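Local structure of DUF5624 domain-containing protein (Legionella pneumophila subsp. pneumophila, 4JX2) at residues A[149-154]-A[180-185]; A[171-176]-A[401-406]; A[226-231]-A[364-369]; A[241-246]-A[284-289]. The protein is of unknown function but is a putative secreted protein that joins alpha helices and a beta sheet in a new combination. All blocks are in the same frame, centred on the assembly; numbering follows the deposited sequence.

Contact 1: A[149-154]-A[180-185]; sequences QAVKVI and NMIDYA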
# COMPACT_ATOMS: atom_id res chain seq x y z
N GLN A 149 -15.91 -26.68 -24.22
CA GLN A 149 -15.98 -27.77 -25.19
C GLN A 149 -15.01 -27.50 -26.34
O GLN A 149 -14.28 -28.40 -26.74
CB GLN A 149 -17.41 -27.99 -25.67
CG GLN A 149 -17.60 -29.22 -26.55
CD GLN A 149 -19.06 -29.51 -26.80
OE1 GLN A 149 -19.90 -28.59 -26.95
NE2 GLN A 149 -19.41 -30.80 -26.82
N ALA A 150 -14.95 -26.24 -26.81
CA ALA A 150 -14.02 -25.81 -27.86
C ALA A 150 -12.57 -26.00 -27.39
O ALA A 150 -11.77 -26.55 -28.15
CB ALA A 150 -14.27 -24.35 -28.23
N VAL A 151 -12.25 -25.64 -26.12
CA VAL A 151 -10.91 -25.81 -25.55
C VAL A 151 -10.53 -27.28 -25.46
O VAL A 151 -9.41 -27.61 -25.84
CB VAL A 151 -10.74 -25.10 -24.18
CG1 VAL A 151 -9.49 -25.61 -23.44
CG2 VAL A 151 -10.68 -23.59 -24.38
N LYS A 152 -11.47 -28.15 -24.98
CA LYS A 152 -11.23 -29.60 -24.88
C LYS A 152 -10.77 -30.15 -26.23
O LYS A 152 -9.79 -30.90 -26.28
CB LYS A 152 -12.48 -30.36 -24.40
CG LYS A 152 -12.18 -31.81 -23.98
CD LYS A 152 -13.42 -32.61 -23.59
CE LYS A 152 -13.20 -34.11 -23.64
NZ LYS A 152 -12.44 -34.58 -22.47
N VAL A 153 -11.45 -29.74 -27.32
CA VAL A 153 -11.16 -30.21 -28.66
C VAL A 153 -9.76 -29.73 -29.10
O VAL A 153 -8.96 -30.57 -29.52
CB VAL A 153 -12.29 -29.81 -29.65
CG1 VAL A 153 -11.95 -30.17 -31.09
CG2 VAL A 153 -13.62 -30.43 -29.24
N ILE A 154 -9.46 -28.42 -28.97
CA ILE A 154 -8.18 -27.85 -29.40
C ILE A 154 -6.99 -28.47 -28.60
O ILE A 154 -5.92 -28.73 -29.18
CB ILE A 154 -8.21 -26.29 -29.36
CG1 ILE A 154 -7.35 -25.68 -30.45
CG2 ILE A 154 -7.82 -25.71 -28.02
CD1 ILE A 154 -8.09 -25.44 -31.75
N ASN A 180 -3.42 -34.32 -20.07
CA ASN A 180 -4.48 -35.13 -19.45
C ASN A 180 -5.29 -34.33 -18.46
O ASN A 180 -6.50 -34.52 -18.34
CB ASN A 180 -3.89 -36.34 -18.76
CG ASN A 180 -3.30 -37.35 -19.71
OD1 ASN A 180 -3.63 -37.41 -20.90
ND2 ASN A 180 -2.43 -38.16 -19.18
N MSE A 181 -4.60 -33.42 -17.74
CA MSE A 181 -5.21 -32.58 -16.74
C MSE A 181 -6.19 -31.57 -17.39
O MSE A 181 -7.30 -31.41 -16.87
CB MSE A 181 -4.15 -31.86 -15.93
CG MSE A 181 -4.75 -31.08 -14.80
SE MSE A 181 -3.87 -29.43 -14.54
CE MSE A 181 -4.57 -28.56 -16.12
N ILE A 182 -5.79 -30.91 -18.51
CA ILE A 182 -6.68 -29.94 -19.18
C ILE A 182 -7.88 -30.71 -19.77
O ILE A 182 -9.02 -30.25 -19.67
CB ILE A 182 -5.93 -29.07 -20.22
CG1 ILE A 182 -4.95 -28.13 -19.52
CG2 ILE A 182 -6.91 -28.26 -21.09
CD1 ILE A 182 -3.72 -27.85 -20.25
N ASP A 183 -7.62 -31.92 -20.30
CA ASP A 183 -8.68 -32.78 -20.83
C ASP A 183 -9.68 -33.15 -19.70
O ASP A 183 -10.88 -32.94 -19.86
CB ASP A 183 -8.07 -34.03 -21.47
CG ASP A 183 -9.08 -34.84 -22.24
OD1 ASP A 183 -9.56 -34.35 -23.29
OD2 ASP A 183 -9.44 -35.94 -21.78
N TYR A 184 -9.15 -33.62 -18.55
CA TYR A 184 -9.90 -33.96 -17.33
C TYR A 184 -10.72 -32.76 -16.82
O TYR A 184 -11.90 -32.91 -16.46
CB TYR A 184 -8.93 -34.44 -16.23
CG TYR A 184 -9.61 -34.70 -14.90
CD1 TYR A 184 -10.37 -35.86 -14.71
CD2 TYR A 184 -9.51 -33.80 -13.85
CE1 TYR A 184 -11.01 -36.10 -13.49
CE2 TYR A 184 -10.15 -34.03 -12.63
CZ TYR A 184 -10.88 -35.19 -12.45
OH TYR A 184 -11.52 -35.43 -11.26
N ALA A 185 -10.07 -31.57 -16.77
CA ALA A 185 -10.66 -30.32 -16.31
C ALA A 185 -11.84 -29.92 -17.18
O ALA A 185 -12.92 -29.64 -16.65
CB ALA A 185 -9.61 -29.23 -16.29
O HOH W 1 -8.53 -32.08 -24.28
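Lys-152 reaches across to Asp-183 and forms a salt bridge between two helices, its NZ lying 3.0 Å from Asp-183 OD1. The lysine chain leaves its helix with CG anti to the backbone N (chi1 -167°), stays extended through chi3 and bends at chi4, which brings the ammonium group over the carboxylate. NZ therefore meets OD1 from above the carboxylate plane, 52° out of it, and makes a weak second bond to the backbone O of Asp-183. The aspartate has a similar first torsion (chi1 -170°), which brings its carboxylate nearer the lysine helix than its CB direction alone would suggest. Asp-183 OD1 also accepts from a water 2.7 Å away, which in turn donates to Lys-152 O at 2.6 Å, so the bridge has a solvent link back to the first helix. The other oxygen, OD2, is held by Asn-426. Beside this polar pair, Val-151 CG1 and Ile-182 CG2 approach to 4.4 Å, and both side chains continue onto Ile-116 of helix 110-117. Phe-34 of the second subunit packs on Val-151 as well. Helices 136-155 and 175-197 thus form a salt-bridged, water-linked helix pair within the DUF5624 region.

Contact 2: A[171-176]-A[401-406]; sequences WKPHLT and WNYNKI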
# COMPACT_ATOMS: atom_id res chain seq x y z
N TRP A 171 7.96 -26.92 -18.34
CA TRP A 171 6.82 -27.84 -18.40
C TRP A 171 7.17 -29.15 -19.09
O TRP A 171 6.49 -30.15 -18.86
CB TRP A 171 5.65 -27.19 -19.14
CG TRP A 171 5.05 -25.97 -18.48
CD1 TRP A 171 5.43 -25.40 -17.29
CD2 TRP A 171 4.00 -25.16 -19.00
NE1 TRP A 171 4.66 -24.28 -17.05
CE2 TRP A 171 3.76 -24.13 -18.07
CE3 TRP A 171 3.20 -25.23 -20.16
CZ2 TRP A 171 2.76 -23.17 -18.26
CZ3 TRP A 171 2.22 -24.27 -20.35
CH2 TRP A 171 2.03 -23.25 -19.42
N LYS A 172 8.22 -29.14 -19.95
CA LYS A 172 8.67 -30.30 -20.72
C LYS A 172 8.64 -31.61 -19.89
O LYS A 172 8.04 -32.55 -20.39
CB LYS A 172 10.06 -30.09 -21.34
CG LYS A 172 10.28 -30.86 -22.64
CD LYS A 172 11.77 -30.94 -22.99
CE LYS A 172 12.06 -31.61 -24.32
NZ LYS A 172 13.45 -32.17 -24.37
N PRO A 173 9.16 -31.71 -18.63
CA PRO A 173 9.08 -33.00 -17.91
C PRO A 173 7.66 -33.54 -17.65
O PRO A 173 7.52 -34.73 -17.38
CB PRO A 173 9.76 -32.69 -16.57
CG PRO A 173 10.62 -31.54 -16.82
CD PRO A 173 9.91 -30.72 -17.82
N HIS A 174 6.62 -32.69 -17.71
CA HIS A 174 5.24 -33.07 -17.37
C HIS A 174 4.19 -32.85 -18.48
O HIS A 174 3.00 -32.91 -18.19
CB HIS A 174 4.82 -32.26 -16.12
CG HIS A 174 5.91 -32.14 -15.10
ND1 HIS A 174 6.65 -30.96 -14.97
CD2 HIS A 174 6.38 -33.07 -14.24
CE1 HIS A 174 7.53 -31.21 -14.00
NE2 HIS A 174 7.39 -32.45 -13.52
N LEU A 175 4.62 -32.64 -19.72
CA LEU A 175 3.73 -32.38 -20.85
C LEU A 175 2.54 -33.34 -20.97
O LEU A 175 1.42 -32.86 -21.19
CB LEU A 175 4.49 -32.35 -22.19
CG LEU A 175 5.38 -31.12 -22.44
CD1 LEU A 175 5.88 -31.11 -23.87
CD2 LEU A 175 4.65 -29.76 -22.12
N THR A 176 2.75 -34.66 -20.81
CA THR A 176 1.69 -35.67 -20.91
C THR A 176 0.65 -35.42 -19.81
O THR A 176 -0.55 -35.34 -20.12
CB THR A 176 2.29 -37.10 -20.90
OG1 THR A 176 2.82 -37.37 -22.21
CG2 THR A 176 1.26 -38.19 -20.56
N TRP A 401 16.88 -23.26 -9.46
CA TRP A 401 16.07 -23.02 -10.65
C TRP A 401 15.95 -24.24 -11.57
O TRP A 401 15.27 -24.16 -12.60
CB TRP A 401 16.60 -21.78 -11.43
CG TRP A 401 16.74 -20.60 -10.52
CD1 TRP A 401 17.84 -20.26 -9.78
CD2 TRP A 401 15.69 -19.73 -10.09
NE1 TRP A 401 17.56 -19.19 -8.97
CE2 TRP A 401 16.23 -18.86 -9.11
CE3 TRP A 401 14.36 -19.56 -10.49
CZ2 TRP A 401 15.50 -17.82 -8.56
CZ3 TRP A 401 13.61 -18.55 -9.90
CH2 TRP A 401 14.18 -17.70 -8.95
N ASN A 402 16.52 -25.38 -11.15
CA ASN A 402 16.46 -26.58 -11.97
C ASN A 402 15.08 -27.24 -11.83
O ASN A 402 14.84 -28.04 -10.91
CB ASN A 402 17.59 -27.52 -11.62
CG ASN A 402 17.87 -28.50 -12.71
OD1 ASN A 402 16.95 -29.04 -13.33
ND2 ASN A 402 19.16 -28.72 -13.00
N TYR A 403 14.18 -26.91 -12.79
CA TYR A 403 12.79 -27.42 -12.87
C TYR A 403 12.70 -28.98 -13.06
O TYR A 403 11.60 -29.54 -12.96
CB TYR A 403 12.00 -26.70 -13.99
CG TYR A 403 12.72 -26.60 -15.31
CD1 TYR A 403 12.88 -27.72 -16.13
CD2 TYR A 403 13.20 -25.37 -15.78
CE1 TYR A 403 13.51 -27.63 -17.37
CE2 TYR A 403 13.82 -25.26 -17.02
CZ TYR A 403 13.97 -26.39 -17.82
OH TYR A 403 14.58 -26.30 -19.05
N ASN A 404 13.83 -29.65 -13.33
CA ASN A 404 13.85 -31.10 -13.48
C ASN A 404 13.90 -31.74 -12.09
O ASN A 404 13.57 -32.93 -11.95
CB ASN A 404 15.02 -31.55 -14.34
CG ASN A 404 15.02 -30.99 -15.75
OD1 ASN A 404 14.30 -31.47 -16.67
ND2 ASN A 404 15.84 -29.98 -15.97
N LYS A 405 14.24 -30.95 -11.05
CA LYS A 405 14.35 -31.44 -9.68
C LYS A 405 13.12 -31.10 -8.80
O LYS A 405 12.92 -31.71 -7.75
CB LYS A 405 15.62 -30.86 -9.01
CG LYS A 405 16.97 -31.22 -9.65
CD LYS A 405 18.09 -30.61 -8.81
CE LYS A 405 19.36 -30.23 -9.54
NZ LYS A 405 20.22 -29.32 -8.73
N ILE A 406 12.32 -30.12 -9.21
CA ILE A 406 11.18 -29.61 -8.44
C ILE A 406 9.96 -30.54 -8.47
O ILE A 406 9.76 -31.30 -9.42
CB ILE A 406 10.79 -28.18 -8.93
CG1 ILE A 406 10.14 -28.18 -10.33
CG2 ILE A 406 11.96 -27.20 -8.82
CD1 ILE A 406 9.20 -27.03 -10.61
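Pro-173 touches Tyr-403 and Asn-404 where the 3-10 turn before helix 175-197 meets the loop after helix 386-398. In segment 171-176 the chain first sends Trp-171 away from the loop, its NE1 bonded to Leu-233 O, while Trp-171 O accepts from His-174 N and closes the turn. Pro-173 follows and points at the loop. Pro-173 CG comes within 3.7 Å of Asn-404 OD1, the two side chains crossing at about a right angle, and lies obliquely 4.5 Å from CD1 of the Tyr-403 ring. The asparagine is steadied from its own side. Asn-404 N donates to Asn-402 OD1 at 3.2 Å, in the carbonyl plane, making an Asx turn. Asn-404 ND2 donates to the same Asn-402 OD1 at 3.0 Å (160°), and this bond, close to the amide plane, limits rotation of the amide whose OD1 meets the proline. Next comes His-174 at the N-cap position of helix 175-197; Pro-173 CB sits over the centre of the His-174 ring, 3.7 Å above the plane, and the imidazole extends to Ile-408 and Thr-412. Around this surface contact, Tyr-403 rests on Asp-240 of helix 223-247, and Ile-406 touches both Leu-236 of that helix and Met-392 of helix 386-398.

Contact 3: A[226-231]-A[364-369]; sequences VMIGTF and PKIEDF. With SO4 (sulfate ion), chain G.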
# COMPACT_ATOMS: atom_id res chain seq x y z
N VAL A 226 -7.00 -29.00 -9.70
CA VAL A 226 -6.77 -28.44 -11.02
C VAL A 226 -6.41 -26.96 -10.85
O VAL A 226 -5.48 -26.48 -11.50
CB VAL A 226 -7.97 -28.66 -11.99
CG1 VAL A 226 -7.85 -27.82 -13.26
CG2 VAL A 226 -8.10 -30.12 -12.36
N MSE A 227 -7.10 -26.24 -9.94
CA MSE A 227 -6.82 -24.83 -9.69
C MSE A 227 -5.41 -24.63 -9.17
O MSE A 227 -4.73 -23.75 -9.67
CB MSE A 227 -7.84 -24.22 -8.75
CG MSE A 227 -9.12 -23.92 -9.47
SE MSE A 227 -10.33 -22.89 -8.43
CE MSE A 227 -11.01 -24.31 -7.16
N ILE A 228 -4.94 -25.48 -8.23
CA ILE A 228 -3.58 -25.38 -7.69
C ILE A 228 -2.55 -25.74 -8.79
O ILE A 228 -1.61 -24.97 -9.00
CB ILE A 228 -3.38 -26.21 -6.39
CG1 ILE A 228 -4.44 -25.85 -5.28
CG2 ILE A 228 -1.94 -26.10 -5.86
CD1 ILE A 228 -4.71 -24.28 -4.98
N GLY A 229 -2.77 -26.85 -9.49
CA GLY A 229 -1.88 -27.32 -10.55
C GLY A 229 -1.63 -26.29 -11.63
O GLY A 229 -0.48 -26.00 -11.97
N THR A 230 -2.71 -25.68 -12.13
CA THR A 230 -2.67 -24.65 -13.17
C THR A 230 -1.98 -23.39 -12.67
O THR A 230 -1.17 -22.84 -13.41
CB THR A 230 -4.07 -24.33 -13.68
OG1 THR A 230 -4.94 -24.08 -12.57
CG2 THR A 230 -4.63 -25.42 -14.54
N PHE A 231 -2.28 -22.94 -11.43
CA PHE A 231 -1.64 -21.76 -10.84
C PHE A 231 -0.12 -21.99 -10.71
O PHE A 231 0.69 -21.11 -11.04
CB PHE A 231 -2.25 -21.42 -9.46
CG PHE A 231 -3.56 -20.66 -9.48
CD1 PHE A 231 -3.74 -19.57 -10.32
CD2 PHE A 231 -4.60 -20.99 -8.62
CE1 PHE A 231 -4.94 -18.85 -10.32
CE2 PHE A 231 -5.82 -20.30 -8.64
CZ PHE A 231 -5.97 -19.22 -9.47
N PRO A 364 4.98 -30.09 1.35
CA PRO A 364 3.68 -29.41 1.39
C PRO A 364 2.49 -30.32 1.06
O PRO A 364 2.59 -31.24 0.23
CB PRO A 364 3.83 -28.33 0.33
CG PRO A 364 4.75 -28.91 -0.67
CD PRO A 364 5.66 -29.87 0.06
N LYS A 365 1.35 -30.04 1.73
CA LYS A 365 0.08 -30.72 1.54
C LYS A 365 -0.76 -29.90 0.57
O LYS A 365 -0.62 -28.67 0.54
CB LYS A 365 -0.65 -30.88 2.88
CG LYS A 365 0.15 -31.50 4.01
CD LYS A 365 -0.60 -31.44 5.34
CE LYS A 365 0.23 -31.98 6.49
NZ LYS A 365 -0.04 -33.42 6.81
N ILE A 366 -1.66 -30.53 -0.21
CA ILE A 366 -2.52 -29.79 -1.13
C ILE A 366 -3.51 -28.93 -0.31
O ILE A 366 -3.89 -27.85 -0.76
CB ILE A 366 -3.20 -30.71 -2.19
CG1 ILE A 366 -3.72 -29.92 -3.39
CG2 ILE A 366 -4.27 -31.62 -1.62
CD1 ILE A 366 -2.89 -30.08 -4.55
N GLU A 367 -3.85 -29.39 0.92
CA GLU A 367 -4.75 -28.67 1.83
C GLU A 367 -4.23 -27.24 2.09
O GLU A 367 -5.02 -26.30 2.13
CB GLU A 367 -4.86 -29.45 3.15
CG GLU A 367 -6.09 -29.12 3.98
CD GLU A 367 -5.99 -29.51 5.45
OE1 GLU A 367 -5.26 -30.48 5.77
OE2 GLU A 367 -6.65 -28.84 6.28
N ASP A 368 -2.90 -27.09 2.22
CA ASP A 368 -2.24 -25.81 2.44
C ASP A 368 -2.54 -24.80 1.33
O ASP A 368 -2.90 -23.65 1.61
CB ASP A 368 -0.73 -26.03 2.60
CG ASP A 368 -0.31 -26.87 3.80
OD1 ASP A 368 -1.20 -27.21 4.63
OD2 ASP A 368 0.90 -27.19 3.92
N PHE A 369 -2.44 -25.23 0.09
CA PHE A 369 -2.66 -24.37 -1.07
C PHE A 369 -4.14 -24.01 -1.22
O PHE A 369 -4.47 -22.86 -1.53
CB PHE A 369 -2.08 -25.04 -2.32
CG PHE A 369 -0.59 -25.27 -2.13
CD1 PHE A 369 0.30 -24.20 -2.10
CD2 PHE A 369 -0.10 -26.55 -1.89
CE1 PHE A 369 1.65 -24.40 -1.84
CE2 PHE A 369 1.27 -26.75 -1.67
CZ PHE A 369 2.13 -25.68 -1.64
S SO4 G . -1.08 -34.33 -0.07
O1 SO4 G . -0.55 -34.94 1.15
O2 SO4 G . -1.98 -33.25 0.31
O3 SO4 G . 0.01 -33.82 -0.93
O4 SO4 G . -1.84 -35.35 -0.82
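Ile-228 makes the apolar contacts, pressing both its branches against the first turn of helix 366-378. Ile-228 CG2, anti to the backbone N, lies 3.7 Å from Phe-369 CB and 4.3 Å from Ile-366 CD1, while Ile-228 CD1 comes to 3.8 Å from Phe-369 CB. The isoleucine thus meets the root of the phenylalanine. With chi1 at -60°, Phe-369 CG lies anti to the carbonyl carbon, and the ring leads off to an edge-to-face contact with Trp-391 of helix 386-398. This is plain helix-to-helix packing, in which one residue of helix 223-247 is met by side chains three positions apart on the other helix; Leu-370 and Leu-373 continue the apolar surface around Ile-228. One polar contact, away from Ile-228, is made at the start of helix 366-378. There Ile-366 N donates to O2 of a sulfate ion at 2.8 Å, nearly straight at 168°, a backbone amide of a helix start taking an anion; the positive end of the helix dipole would favour this. A methyl of Ile-366, CG2, lies beside the ion. The sulfate probably came from the crystallisation liquor.

Contact 4: A[241-246]-A[284-289]; sequences QLHSKI and QALSNN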
# COMPACT_ATOMS: atom_id res chain seq x y z
N GLN A 241 10.92 -18.12 -17.29
CA GLN A 241 11.20 -17.24 -18.43
C GLN A 241 12.07 -16.04 -18.01
O GLN A 241 13.02 -15.69 -18.73
CB GLN A 241 9.90 -16.78 -19.08
CG GLN A 241 9.24 -17.85 -19.95
CD GLN A 241 10.04 -18.28 -21.15
OE1 GLN A 241 10.22 -19.47 -21.38
NE2 GLN A 241 10.51 -17.34 -21.96
N LEU A 242 11.78 -15.47 -16.85
CA LEU A 242 12.57 -14.37 -16.32
C LEU A 242 13.99 -14.84 -15.93
O LEU A 242 14.96 -14.14 -16.24
CB LEU A 242 11.91 -13.69 -15.12
CG LEU A 242 12.63 -12.40 -14.77
CD1 LEU A 242 12.56 -11.39 -15.92
CD2 LEU A 242 12.13 -11.81 -13.49
N HIS A 243 14.10 -15.97 -15.21
CA HIS A 243 15.40 -16.46 -14.80
C HIS A 243 16.28 -16.67 -16.05
O HIS A 243 17.42 -16.24 -16.04
CB HIS A 243 15.27 -17.72 -13.94
CG HIS A 243 16.60 -18.33 -13.63
ND1 HIS A 243 17.16 -19.31 -14.44
CD2 HIS A 243 17.47 -18.04 -12.64
CE1 HIS A 243 18.32 -19.61 -13.89
NE2 HIS A 243 18.56 -18.86 -12.81
N SER A 244 15.73 -17.28 -17.12
CA SER A 244 16.49 -17.53 -18.35
C SER A 244 17.06 -16.21 -18.93
O SER A 244 18.24 -16.17 -19.31
CB SER A 244 15.63 -18.24 -19.39
OG SER A 244 15.19 -19.53 -19.00
N LYS A 245 16.24 -15.13 -18.93
CA LYS A 245 16.59 -13.81 -19.43
C LYS A 245 17.57 -13.07 -18.51
O LYS A 245 18.59 -12.60 -19.01
CB LYS A 245 15.35 -12.96 -19.67
CG LYS A 245 14.82 -13.00 -21.08
CD LYS A 245 14.12 -11.67 -21.39
CE LYS A 245 13.59 -11.54 -22.80
NZ LYS A 245 13.10 -10.15 -23.07
N ILE A 246 17.27 -12.97 -17.19
CA ILE A 246 18.08 -12.25 -16.19
C ILE A 246 19.46 -12.92 -15.93
O ILE A 246 20.42 -12.22 -15.58
CB ILE A 246 17.29 -12.09 -14.87
CG1 ILE A 246 17.69 -10.79 -14.14
CG2 ILE A 246 17.36 -13.33 -13.97
CD1 ILE A 246 16.79 -10.40 -13.07
N GLN A 284 14.64 -11.82 -4.19
CA GLN A 284 15.65 -12.26 -3.22
C GLN A 284 16.30 -13.56 -3.70
O GLN A 284 17.51 -13.69 -3.60
CB GLN A 284 15.05 -12.47 -1.83
CG GLN A 284 14.73 -11.20 -1.05
CD GLN A 284 14.11 -11.60 0.27
OE1 GLN A 284 12.90 -11.47 0.49
NE2 GLN A 284 14.94 -12.15 1.17
N ALA A 285 15.48 -14.49 -4.25
CA ALA A 285 15.93 -15.76 -4.81
C ALA A 285 16.87 -15.52 -6.00
O ALA A 285 17.96 -16.10 -6.04
CB ALA A 285 14.72 -16.60 -5.22
N LEU A 286 16.48 -14.63 -6.93
CA LEU A 286 17.28 -14.26 -8.10
C LEU A 286 18.65 -13.72 -7.69
O LEU A 286 19.67 -14.08 -8.29
CB LEU A 286 16.56 -13.20 -8.95
CG LEU A 286 15.29 -13.63 -9.69
CD1 LEU A 286 14.57 -12.42 -10.28
CD2 LEU A 286 15.59 -14.65 -10.77
N SER A 287 18.67 -12.88 -6.64
CA SER A 287 19.88 -12.26 -6.11
C SER A 287 20.73 -13.22 -5.31
O SER A 287 21.81 -12.82 -4.88
CB SER A 287 19.50 -11.09 -5.20
OG SER A 287 19.13 -11.51 -3.90
N ASN A 288 20.23 -14.46 -5.06
CA ASN A 288 20.86 -15.49 -4.22
C ASN A 288 21.14 -14.87 -2.84
O ASN A 288 22.24 -14.94 -2.29
CB ASN A 288 22.13 -16.09 -4.89
CG ASN A 288 22.75 -17.26 -4.16
OD1 ASN A 288 23.97 -17.35 -4.07
ND2 ASN A 288 21.94 -18.19 -3.63
N ASN A 289 20.11 -14.17 -2.33
CA ASN A 289 20.06 -13.46 -1.05
C ASN A 289 21.22 -12.47 -0.85
O ASN A 289 21.52 -12.10 0.29
CB ASN A 289 19.96 -14.47 0.09
CG ASN A 289 18.60 -15.13 0.09
OD1 ASN A 289 17.60 -14.55 0.54
ND2 ASN A 289 18.52 -16.30 -0.53
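His-243 presents an edge of its imidazole to Leu-286: Leu-286 CD2 lies near the ring plane, 4.3 Å from His-243 CD2. A face of the same ring is taken by Trp-401, stacked on it from the loop after helix 386-398, so the ring has an aromatic neighbour on a face and a methyl near its edge. Within these two segments, Leu-286 alone of 284-289 touches 241-246, and it divides its branches among three residues there. With chi1 at -69°, CG stands anti to the carbonyl carbon and both methyls are carried towards the helix. Leu-286 CD2 also packs 3.9 Å from Ile-246 CG2, while Leu-286 CD1 touches Leu-242 CD2 and Ile-246 CD1, each at 4.1 Å. Leu-242 and Ile-246 lie one turn apart, and with His-243 they line the spot where the leucine rests. Leu-286 itself belongs to the last turn of its helix, which is closed by a Schellman motif at Asn-288, with Asn-289 N bonded to Gln-284 O at 2.9 Å and Asn-288 N to Ala-285 O at 3.0 Å. Ser-287 OG donates to the same Gln-284 O, at 2.7 Å, from the opposite face of its plane to Asn-289 N. Leu-242 also touches Leu-87, and Ile-246 touches Ile-89, both of strand 86-90. Helix 279-286 lies in the connection between the parallel neighbours 257-262 and 296-298, so the contact sets a beta-alpha-beta crossover helix against a long helix that packs on the mixed sheet.

Contacts 3 and 4 share helix 223-247: contact 3 uses an early part of it and contact 4 its last turns, with centres about 24 Å apart. Contact 1 joins contact 3 directly, Met-181 CE lying 3.5 Å from Thr-230 CG2, and helix 175-197 leads from contact 2 into contact 1. At the other end contact 2 meets contact 4, where Trp-401 CG lies 3.4 Å from His-243 CD2. Contacts 1 and 4 are the most distant, with centres about 33 Å apart, and do not touch. No active site is known, and the sulfate at contact 3 marks no established pocket.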